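Local structure of transcriptional regulator, MarR family (Silicibacter pomeroyi DSS-3, 3CDH) at residues L17-L20 against L21-S25; L41-P44 against E45-L49; D79-A83 against R84-T88. The protein probably binds DNA and regulates transcription as a winged helix-turn-helix regulator of the MarR family. One frame throughout, in Å; residues are numbered along the deposited sequence.

Contact 1: L17-L20 against L21-S25; sequences LLYL and LAASS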
ATOM      1  N   LEU B  17      -6.398  -8.091  -8.347  1.00 43.56           N
ATOM      2  CA  LEU B  17      -5.705  -6.837  -8.639  1.00 42.03           C
ATOM      3  C   LEU B  17      -5.219  -6.119  -7.382  1.00 41.14           C
ATOM      4  O   LEU B  17      -4.076  -5.656  -7.341  1.00 40.67           O
ATOM      5  CB  LEU B  17      -6.552  -5.894  -9.476  1.00 41.97           C
ATOM      6  CG  LEU B  17      -5.811  -4.558  -9.741  1.00 41.86           C
ATOM      7  CD1 LEU B  17      -4.583  -4.713 -10.626  1.00 37.89           C
ATOM      8  CD2 LEU B  17      -6.724  -3.467 -10.309  1.00 40.57           C
ATOM      9  N   LEU B  18      -6.084  -6.040  -6.369  1.00 41.31           N
ATOM     10  CA  LEU B  18      -5.780  -5.305  -5.141  1.00 41.11           C
ATOM     11  C   LEU B  18      -4.654  -5.970  -4.350  1.00 40.96           C
ATOM     12  O   LEU B  18      -3.791  -5.290  -3.779  1.00 40.10           O
ATOM     13  CB  LEU B  18      -7.035  -5.098  -4.294  1.00 41.84           C
ATOM     14  CG  LEU B  18      -7.778  -3.766  -4.536  1.00 42.29           C
ATOM     15  CD1 LEU B  18      -7.817  -3.356  -5.993  1.00 42.71           C
ATOM     16  CD2 LEU B  18      -9.185  -3.806  -3.995  1.00 43.12           C
ATOM     17  N   TYR B  19      -4.630  -7.301  -4.371  1.00 42.04           N
ATOM     18  CA  TYR B  19      -3.529  -8.022  -3.769  1.00 42.04           C
ATOM     19  C   TYR B  19      -2.238  -7.712  -4.521  1.00 41.70           C
ATOM     20  O   TYR B  19      -1.229  -7.354  -3.912  1.00 41.62           O
ATOM     21  CB  TYR B  19      -3.787  -9.524  -3.726  1.00 42.99           C
ATOM     22  CG  TYR B  19      -2.529 -10.272  -3.395  1.00 43.65           C
ATOM     23  CD1 TYR B  19      -1.749 -10.831  -4.404  1.00 46.34           C
ATOM     24  CD2 TYR B  19      -2.069 -10.369  -2.082  1.00 43.93           C
ATOM     25  CE1 TYR B  19      -0.569 -11.502  -4.120  1.00 44.78           C
ATOM     26  CE2 TYR B  19      -0.899 -11.047  -1.784  1.00 43.13           C
ATOM     27  CZ  TYR B  19      -0.161 -11.596  -2.812  1.00 44.70           C
ATOM     28  OH  TYR B  19       0.983 -12.260  -2.551  1.00 45.81           O
ATOM     29  N   LEU B  20      -2.272  -7.834  -5.845  1.00 42.02           N
ATOM     30  CA  LEU B  20      -1.086  -7.601  -6.642  1.00 41.26           C
ATOM     31  C   LEU B  20      -0.585  -6.182  -6.440  1.00 41.13           C
ATOM     32  O   LEU B  20       0.625  -5.974  -6.326  1.00 41.40           O
ATOM     33  CB  LEU B  20      -1.360  -7.861  -8.097  1.00 41.33           C
ATOM     34  CG  LEU B  20      -1.597  -9.330  -8.434  1.00 42.40           C
ATOM     35  CD1 LEU B  20      -2.150  -9.404  -9.835  1.00 40.82           C
ATOM     36  CD2 LEU B  20      -0.357 -10.174  -8.291  1.00 41.16           C
ATOM     37  N   LEU B  21      -1.485  -5.198  -6.367  1.00 40.67           N
ATOM     38  CA  LEU B  21      -1.019  -3.835  -6.111  1.00 39.50           C
ATOM     39  C   LEU B  21      -0.346  -3.734  -4.732  1.00 39.31           C
ATOM     40  O   LEU B  21       0.785  -3.237  -4.612  1.00 38.89           O
ATOM     41  CB  LEU B  21      -2.157  -2.831  -6.238  1.00 39.44           C
ATOM     42  CG  LEU B  21      -2.590  -2.407  -7.652  1.00 39.58           C
ATOM     43  CD1 LEU B  21      -3.853  -1.568  -7.607  1.00 37.33           C
ATOM     44  CD2 LEU B  21      -1.498  -1.655  -8.391  1.00 37.25           C
ATOM     45  N   ALA B  22      -1.022  -4.247  -3.703  1.00 38.90           N
ATOM     46  CA  ALA B  22      -0.557  -4.047  -2.343  1.00 38.44           C
ATOM     47  C   ALA B  22       0.758  -4.788  -2.069  1.00 38.74           C
ATOM     48  O   ALA B  22       1.672  -4.236  -1.454  1.00 38.47           O
ATOM     49  CB  ALA B  22      -1.621  -4.434  -1.367  1.00 38.08           C
ATOM     50  N   ALA B  23       0.862  -6.018  -2.552  1.00 39.79           N
ATOM     51  CA  ALA B  23       2.089  -6.791  -2.415  1.00 40.77           C
ATOM     52  C   ALA B  23       3.257  -6.104  -3.134  1.00 41.18           C
ATOM     53  O   ALA B  23       4.352  -5.957  -2.563  1.00 41.86           O
ATOM     54  CB  ALA B  23       1.892  -8.196  -2.941  1.00 41.23           C
ATOM     55  N   SER B  24       3.026  -5.671  -4.366  1.00 41.51           N
ATOM     56  CA  SER B  24       4.040  -4.953  -5.124  1.00 42.86           C
ATOM     57  C   SER B  24       4.576  -3.762  -4.368  1.00 43.03           C
ATOM     58  O   SER B  24       5.788  -3.565  -4.261  1.00 43.55           O
ATOM     59  CB  SER B  24       3.450  -4.431  -6.409  1.00 42.58           C
ATOM     60  OG  SER B  24       3.133  -5.520  -7.224  1.00 46.11           O
ATOM     61  N   SER B  25       3.664  -2.949  -3.856  1.00 42.99           N
ATOM     62  CA  SER B  25       4.071  -1.721  -3.241  1.00 43.29           C
ATOM     63  C   SER B  25       4.919  -2.086  -2.002  1.00 44.31           C
ATOM     64  O   SER B  25       5.969  -1.496  -1.763  1.00 43.89           O
ATOM     65  CB  SER B  25       2.834  -0.904  -2.894  1.00 42.55           C
ATOM     66  OG  SER B  25       3.177   0.247  -2.159  1.00 42.59           O
TER

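Contact 2: L41-P44 against E45-L49; sequences LRVP and EWRVL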
ATOM      1  N   LEU B  41      14.630   6.919  11.043  1.00 43.21           N
ATOM      2  CA  LEU B  41      13.456   7.616  10.554  1.00 42.90           C
ATOM      3  C   LEU B  41      12.249   6.702  10.342  1.00 42.36           C
ATOM      4  O   LEU B  41      12.406   5.522   9.993  1.00 43.02           O
ATOM      5  CB  LEU B  41      13.774   8.283   9.221  1.00 43.05           C
ATOM      6  CG  LEU B  41      14.428   9.644   9.318  1.00 45.00           C
ATOM      7  CD1 LEU B  41      14.694  10.147   7.925  1.00 45.96           C
ATOM      8  CD2 LEU B  41      13.501  10.582  10.048  1.00 44.37           C
ATOM      9  N   ARG B  42      11.049   7.257  10.517  1.00 41.05           N
ATOM     10  CA  ARG B  42       9.822   6.518  10.230  1.00 40.26           C
ATOM     11  C   ARG B  42       9.353   6.792   8.798  1.00 39.93           C
ATOM     12  O   ARG B  42       9.624   7.869   8.225  1.00 39.61           O
ATOM     13  CB  ARG B  42       8.736   6.893  11.224  1.00 39.55           C
ATOM     14  CG  ARG B  42       8.851   6.236  12.546  1.00 39.80           C
ATOM     15  CD  ARG B  42       7.967   6.928  13.570  1.00 42.93           C
ATOM     16  NE  ARG B  42       8.151   8.388  13.505  1.00 46.72           N
ATOM     17  CZ  ARG B  42       7.383   9.293  14.130  1.00 47.73           C
ATOM     18  NH1 ARG B  42       7.654  10.601  13.996  1.00 45.76           N
ATOM     19  NH2 ARG B  42       6.348   8.898  14.888  1.00 45.95           N
ATOM     20  N   VAL B  43       8.639   5.829   8.218  1.00 39.67           N
ATOM     21  CA  VAL B  43       8.172   5.989   6.832  1.00 39.31           C
ATOM     22  C   VAL B  43       7.378   7.281   6.611  1.00 38.61           C
ATOM     23  O   VAL B  43       7.632   8.015   5.664  1.00 39.19           O
ATOM     24  CB  VAL B  43       7.393   4.755   6.326  1.00 39.47           C
ATOM     25  CG1 VAL B  43       6.661   5.076   5.026  1.00 39.57           C
ATOM     26  CG2 VAL B  43       8.338   3.605   6.128  1.00 38.66           C
ATOM     27  N   PRO B  44       6.440   7.592   7.496  1.00 38.20           N
ATOM     28  CA  PRO B  44       5.743   8.854   7.251  1.00 37.98           C
ATOM     29  C   PRO B  44       6.685  10.057   7.269  1.00 38.35           C
ATOM     30  O   PRO B  44       6.466  11.008   6.506  1.00 38.08           O
ATOM     31  CB  PRO B  44       4.754   8.953   8.410  1.00 37.30           C
ATOM     32  CG  PRO B  44       4.682   7.618   8.977  1.00 37.97           C
ATOM     33  CD  PRO B  44       5.940   6.898   8.692  1.00 38.05           C
ATOM     34  N   GLU B  45       7.708  10.039   8.139  1.00 38.91           N
ATOM     35  CA  GLU B  45       8.641  11.172   8.199  1.00 39.68           C
ATOM     36  C   GLU B  45       9.352  11.322   6.861  1.00 40.05           C
ATOM     37  O   GLU B  45       9.433  12.412   6.314  1.00 41.60           O
ATOM     38  CB  GLU B  45       9.623  11.035   9.337  1.00 39.69           C
ATOM     39  CG  GLU B  45       9.315  11.903  10.532  1.00 43.27           C
ATOM     40  CD  GLU B  45       9.920  11.374  11.817  1.00 50.12           C
ATOM     41  OE1 GLU B  45       9.947  12.090  12.850  1.00 49.82           O
ATOM     42  OE2 GLU B  45      10.367  10.203  11.816  1.00 55.56           O
ATOM     43  N   TRP B  46       9.800  10.219   6.282  1.00 39.74           N
ATOM     44  CA  TRP B  46      10.472  10.316   4.997  1.00 39.95           C
ATOM     45  C   TRP B  46       9.541  10.865   3.914  1.00 39.88           C
ATOM     46  O   TRP B  46       9.965  11.658   3.055  1.00 40.88           O
ATOM     47  CB  TRP B  46      11.100   8.974   4.630  1.00 39.88           C
ATOM     48  CG  TRP B  46      10.893   8.553   3.247  1.00 41.16           C
ATOM     49  CD1 TRP B  46      10.039   7.582   2.825  1.00 41.63           C
ATOM     50  CD2 TRP B  46      11.539   9.057   2.075  1.00 42.07           C
ATOM     51  NE1 TRP B  46      10.116   7.436   1.466  1.00 42.98           N
ATOM     52  CE2 TRP B  46      11.028   8.327   0.973  1.00 42.68           C
ATOM     53  CE3 TRP B  46      12.501  10.041   1.844  1.00 42.52           C
ATOM     54  CZ2 TRP B  46      11.430   8.560  -0.344  1.00 43.04           C
ATOM     55  CZ3 TRP B  46      12.906  10.282   0.523  1.00 44.51           C
ATOM     56  CH2 TRP B  46      12.364   9.547  -0.552  1.00 44.26           C
ATOM     57  N   ARG B  47       8.277  10.464   3.957  1.00 38.19           N
ATOM     58  CA  ARG B  47       7.348  10.908   2.941  1.00 38.20           C
ATOM     59  C   ARG B  47       7.159  12.407   3.037  1.00 39.36           C
ATOM     60  O   ARG B  47       7.132  13.097   2.006  1.00 40.60           O
ATOM     61  CB  ARG B  47       6.022  10.184   3.050  1.00 36.92           C
ATOM     62  CG  ARG B  47       6.157   8.740   2.682  1.00 36.92           C
ATOM     63  CD  ARG B  47       4.872   7.991   2.834  1.00 38.70           C
ATOM     64  NE  ARG B  47       4.982   6.642   2.282  1.00 42.02           N
ATOM     65  CZ  ARG B  47       4.005   5.730   2.335  1.00 42.42           C
ATOM     66  NH1 ARG B  47       2.830   6.022   2.920  1.00 41.58           N
ATOM     67  NH2 ARG B  47       4.205   4.526   1.805  1.00 40.74           N
ATOM     68  N   VAL B  48       7.052  12.926   4.261  1.00 39.30           N
ATOM     69  CA  VAL B  48       6.947  14.365   4.417  1.00 40.28           C
ATOM     70  C   VAL B  48       8.165  15.030   3.780  1.00 42.08           C
ATOM     71  O   VAL B  48       8.010  15.997   3.008  1.00 43.63           O
ATOM     72  CB  VAL B  48       6.828  14.796   5.857  1.00 39.90           C
ATOM     73  CG1 VAL B  48       7.257  16.269   6.004  1.00 40.08           C
ATOM     74  CG2 VAL B  48       5.415  14.588   6.319  1.00 38.07           C
ATOM     75  N   LEU B  49       9.359  14.502   4.078  1.00 41.73           N
ATOM     76  CA  LEU B  49      10.581  15.017   3.463  1.00 43.49           C
ATOM     77  C   LEU B  49      10.560  14.886   1.952  1.00 45.12           C
ATOM     78  O   LEU B  49      10.907  15.836   1.229  1.00 47.06           O
ATOM     79  CB  LEU B  49      11.820  14.339   4.027  1.00 43.15           C
ATOM     80  CG  LEU B  49      12.088  14.567   5.512  1.00 42.17           C
ATOM     81  CD1 LEU B  49      13.231  13.682   5.892  1.00 43.54           C
ATOM     82  CD2 LEU B  49      12.410  16.023   5.841  1.00 40.95           C
TER

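Contact 3: D79-A83 against R84-T88; sequences DQMDA and RGLVT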
ATOM      1  N   ASP B  79       4.123  17.701  13.692  1.00 42.22           N
ATOM      2  CA  ASP B  79       4.533  18.352  14.939  1.00 42.65           C
ATOM      3  C   ASP B  79       5.840  17.813  15.492  1.00 41.54           C
ATOM      4  O   ASP B  79       6.655  18.569  16.051  1.00 41.80           O
ATOM      5  CB  ASP B  79       3.503  18.182  16.030  1.00 43.89           C
ATOM      6  CG  ASP B  79       2.236  18.941  15.758  1.00 46.07           C
ATOM      7  OD1 ASP B  79       2.233  19.914  14.965  1.00 45.27           O
ATOM      8  OD2 ASP B  79       1.220  18.530  16.352  1.00 49.47           O
ATOM      9  N   GLN B  80       6.032  16.508  15.366  1.00 40.18           N
ATOM     10  CA  GLN B  80       7.234  15.885  15.922  1.00 39.39           C
ATOM     11  C   GLN B  80       8.462  16.342  15.156  1.00 39.42           C
ATOM     12  O   GLN B  80       9.492  16.631  15.759  1.00 39.82           O
ATOM     13  CB  GLN B  80       7.132  14.367  15.893  1.00 37.88           C
ATOM     14  CG  GLN B  80       6.112  13.849  16.826  1.00 37.89           C
ATOM     15  CD  GLN B  80       5.943  12.353  16.696  1.00 39.96           C
ATOM     16  OE1 GLN B  80       5.913  11.802  15.581  1.00 39.78           O
ATOM     17  NE2 GLN B  80       5.855  11.673  17.845  1.00 39.87           N
HETATM   18  N   MSE B  81       8.334  16.408  13.834  1.00 38.89           N
HETATM   19  CA  MSE B  81       9.391  16.888  12.995  1.00 40.37           C
HETATM   20  C   MSE B  81       9.692  18.359  13.268  1.00 41.30           C
HETATM   21  O   MSE B  81      10.839  18.799  13.245  1.00 42.59           O
HETATM   22  CB  MSE B  81       9.022  16.662  11.539  1.00 39.48           C
HETATM   23  CG  MSE B  81       8.923  15.215  11.200  1.00 38.36           C
HETATM   24 SE   MSE B  81       8.305  14.933   9.359  0.70 44.33          SE
HETATM   25  CE  MSE B  81       9.933  15.296   8.389  1.00 41.47           C
ATOM     26  N   ASP B  82       8.648  19.132  13.515  1.00 42.60           N
ATOM     27  CA  ASP B  82       8.776  20.513  13.928  1.00 42.96           C
ATOM     28  C   ASP B  82       9.615  20.555  15.195  1.00 42.43           C
ATOM     29  O   ASP B  82      10.613  21.248  15.210  1.00 44.21           O
ATOM     30  CB  ASP B  82       7.387  21.100  14.155  1.00 44.38           C
ATOM     31  CG  ASP B  82       7.379  22.626  14.248  1.00 47.42           C
ATOM     32  OD1 ASP B  82       8.333  23.209  14.792  1.00 46.52           O
ATOM     33  OD2 ASP B  82       6.373  23.251  13.793  1.00 52.76           O
ATOM     34  N   ALA B  83       9.261  19.801  16.233  1.00 40.57           N
ATOM     35  CA  ALA B  83      10.001  19.855  17.504  1.00 40.33           C
ATOM     36  C   ALA B  83      11.482  19.497  17.356  1.00 40.50           C
ATOM     37  O   ALA B  83      12.348  19.884  18.174  1.00 40.03           O
ATOM     38  CB  ALA B  83       9.386  18.931  18.502  1.00 39.75           C
ATOM     39  N   ARG B  84      11.760  18.728  16.317  1.00 40.40           N
ATOM     40  CA  ARG B  84      13.074  18.186  16.129  1.00 41.10           C
ATOM     41  C   ARG B  84      13.867  19.174  15.299  1.00 42.53           C
ATOM     42  O   ARG B  84      15.086  19.042  15.201  1.00 44.01           O
ATOM     43  CB  ARG B  84      12.977  16.854  15.400  1.00 40.69           C
ATOM     44  CG  ARG B  84      14.243  16.063  15.355  1.00 39.93           C
ATOM     45  CD  ARG B  84      13.877  14.639  15.558  1.00 40.97           C
ATOM     46  NE  ARG B  84      13.520  14.004  14.313  1.00 41.35           N
ATOM     47  CZ  ARG B  84      12.357  13.435  14.045  1.00 41.51           C
ATOM     48  NH1 ARG B  84      11.354  13.384  14.929  1.00 38.68           N
ATOM     49  NH2 ARG B  84      12.208  12.915  12.839  1.00 45.23           N
ATOM     50  N   GLY B  85      13.199  20.163  14.716  1.00 42.16           N
ATOM     51  CA  GLY B  85      13.886  21.113  13.872  1.00 43.39           C
ATOM     52  C   GLY B  85      13.978  20.747  12.389  1.00 44.23           C
ATOM     53  O   GLY B  85      14.730  21.376  11.643  1.00 45.45           O
ATOM     54  N   LEU B  86      13.204  19.774  11.920  1.00 43.75           N
ATOM     55  CA  LEU B  86      13.247  19.440  10.489  1.00 44.23           C
ATOM     56  C   LEU B  86      12.317  20.281   9.645  1.00 45.28           C
ATOM     57  O   LEU B  86      12.543  20.471   8.444  1.00 46.24           O
ATOM     58  CB  LEU B  86      12.948  17.958  10.272  1.00 43.03           C
ATOM     59  CG  LEU B  86      13.940  17.061  11.009  1.00 44.13           C
ATOM     60  CD1 LEU B  86      13.616  15.603  10.716  1.00 44.23           C
ATOM     61  CD2 LEU B  86      15.422  17.410  10.665  1.00 42.56           C
ATOM     62  N   VAL B  87      11.273  20.806  10.277  1.00 46.07           N
ATOM     63  CA  VAL B  87      10.139  21.369   9.543  1.00 47.92           C
ATOM     64  C   VAL B  87       9.587  22.574  10.279  1.00 49.94           C
ATOM     65  O   VAL B  87       9.560  22.582  11.490  1.00 50.44           O
ATOM     66  CB  VAL B  87       9.061  20.274   9.382  1.00 46.40           C
ATOM     67  CG1 VAL B  87       7.717  20.856   9.233  1.00 47.04           C
ATOM     68  CG2 VAL B  87       9.381  19.434   8.178  1.00 45.61           C
ATOM     69  N   THR B  88       9.142  23.601   9.569  1.00 53.27           N
ATOM     70  CA  THR B  88       8.589  24.777  10.265  1.00 55.78           C
ATOM     71  C   THR B  88       7.274  25.295   9.652  1.00 57.48           C
ATOM     72  O   THR B  88       6.987  25.002   8.497  1.00 57.86           O
ATOM     73  CB  THR B  88       9.698  25.849  10.420  1.00 56.93           C
ATOM     74  OG1 THR B  88       9.325  26.790  11.421  1.00 57.80           O
ATOM     75  CG2 THR B  88       9.999  26.544   9.108  1.00 59.74           C
TER
HETATM   76  O   HOH W   1      10.345  14.442  17.179  1.00 35.73           O

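Contact 1: L17-L20 against L21-S25
Leu17, Leu18 and Tyr19 pass their carbonyl oxygens to the amides of Leu21, Ala22 and Ala23 in regular i to i+4 helical bonds, Ala23 N lying 2.8 Å from Tyr19 O. Leu20 O takes the amide N of Ser24 at 3.1 Å on one face of its carbonyl plane, and Ser24 OG at 2.7 Å on the opposite face. With OG beside its own backbone N (chi1 -67°), the Ser24 hydroxyl is folded back onto the preceding turn, where its hydrogen is used up inside the helix. Replacing Ser24 by alanine takes away the hydroxyl, and Leu20 O would probably be left with the amide bond alone. Tyr19 turns its ring up the helix, chi1 167°, and one face receives the methyl CB of Ala23 in a CH-pi contact, 4.2 Å from the ring centroid and shifted toward the CZ rim. Leu21 sets its methyl CD1 4.2 Å from the fork carbon CG of Leu17. On the second subunit, Leu125 packs on Leu17 and Leu141 on Leu21, while Ala22 meets Ser25 of that chain. The contact is thus a buried turn near the start of helix 17-38, within the helical dimer interface characteristic of MarR proteins.

Contact 2: L41-P44 against E45-L49
Arg42 and Glu45 meet at the start of helix 43-54, where Arg42 occupies the N-cap and Glu45, three residues on, returns its carboxylate to the capping residue as in one half of a capping box. Glu45 OE2 accepts the backbone N of Arg42 at 3.3 Å, nearly along its own C-O axis, and also draws a weak bond from Arg42 NE. The other carboxylate oxygen, OE1, takes Arg42 NH1 at 3.0 Å in a salt bridge. This bond lies close to the guanidinium plane but rises steeply from that of the carboxylate, the two planes being 72° apart. A bend at chi3 (-47°) curls the arginine back over the helix start and brings NE and NH1 to the acid. Behind the carboxylate, Leu41 CD2 stands 3.6 Å from Glu45 OE2, crossing the glutamate at about a right angle. One turn along, Val43 lays CG1 over one face of the Arg47 guanidinium, 3.6 Å from NE, and Arg47 NH1 goes on to bond Ser67 O. Arg42 O accepts Trp46 N at 3.1 Å and, weakly, Glu45 N; the bond from Arg47 N to Val43 O follows. Trp46 itself meets the ring of Phe32 edge to face. Arg42 NH1 probably also bonds Gln80 OE1, and Glu45 OE1 also pairs with Arg84. The glutamate therefore closes the first turn and lies between two arginines, a setting that would probably favour its ionised form and offset their charge.

Contact 3: D79-A83 against R84-T88
The Arg84 guanidinium receives a water at its edge, in its plane, 2.7 Å from NH1, and that water donates a hydrogen bond to Gln80 O. Met81 CG and Gln80 O approach the same group obliquely, while its NH2 pairs with Glu45. Arg84 stands where helix 71-84 ends in a Schellman motif, from which the chain turns into strand 87-89, one strand of the winged helix-turn-helix wing. Leu86 N reaches back to Met81 O at 2.9 Å, and within that loop Gly85 N bonds Asp82 O at 2.8 Å from well above the carbonyl plane. Gly85 makes the reversal with a positive phi of 90°, at which a side chain would jam against the carbonyl O of Arg84. Weaker bonds run from Arg84 N to Gln80 O and Met81 O, as the helical pattern gives way. Selenomethionine Met81 is buried beneath the turn. Its chain bends at chi3 (78°), and CE comes to rest 4.2 Å from Val87 CG2, while its CB faces Leu86 CB at 4.3 Å. Helix 43-54 closes on the same selenomethionine through Val48 and Leu49, and Val87 continues this apolar layer onto Val101 and Leu103 of the neighbouring strand. Asp82, whose OD2 forms a salt bridge with Arg89, keeps its backbone close to the emerging strand: its CA points a hydrogen at Val87 O, 3.3 Å away, with an angle of 160° at the hydrogen.

Along the chain the three contacts follow in series: contact 1 near the start of helix 17-38, contact 2 at the start of the next helix, 43-54, and contact 3 where helix 71-84 runs out into strand 87-89 of the antiparallel sheet. Contacts 1 and 3 lie on opposite sides of the chain's centre, their own centres about 33 Å apart. Contact 2 stands between, its centre about 22 Å from that of contact 1 and about 12 Å from that of contact 3, which it touches through polar and apolar side chains. Contacts 1 and 2 both meet the second subunit; contact 3 does not, and belongs to the winged helix-turn-helix lobe that, as in relatives, probably faces DNA.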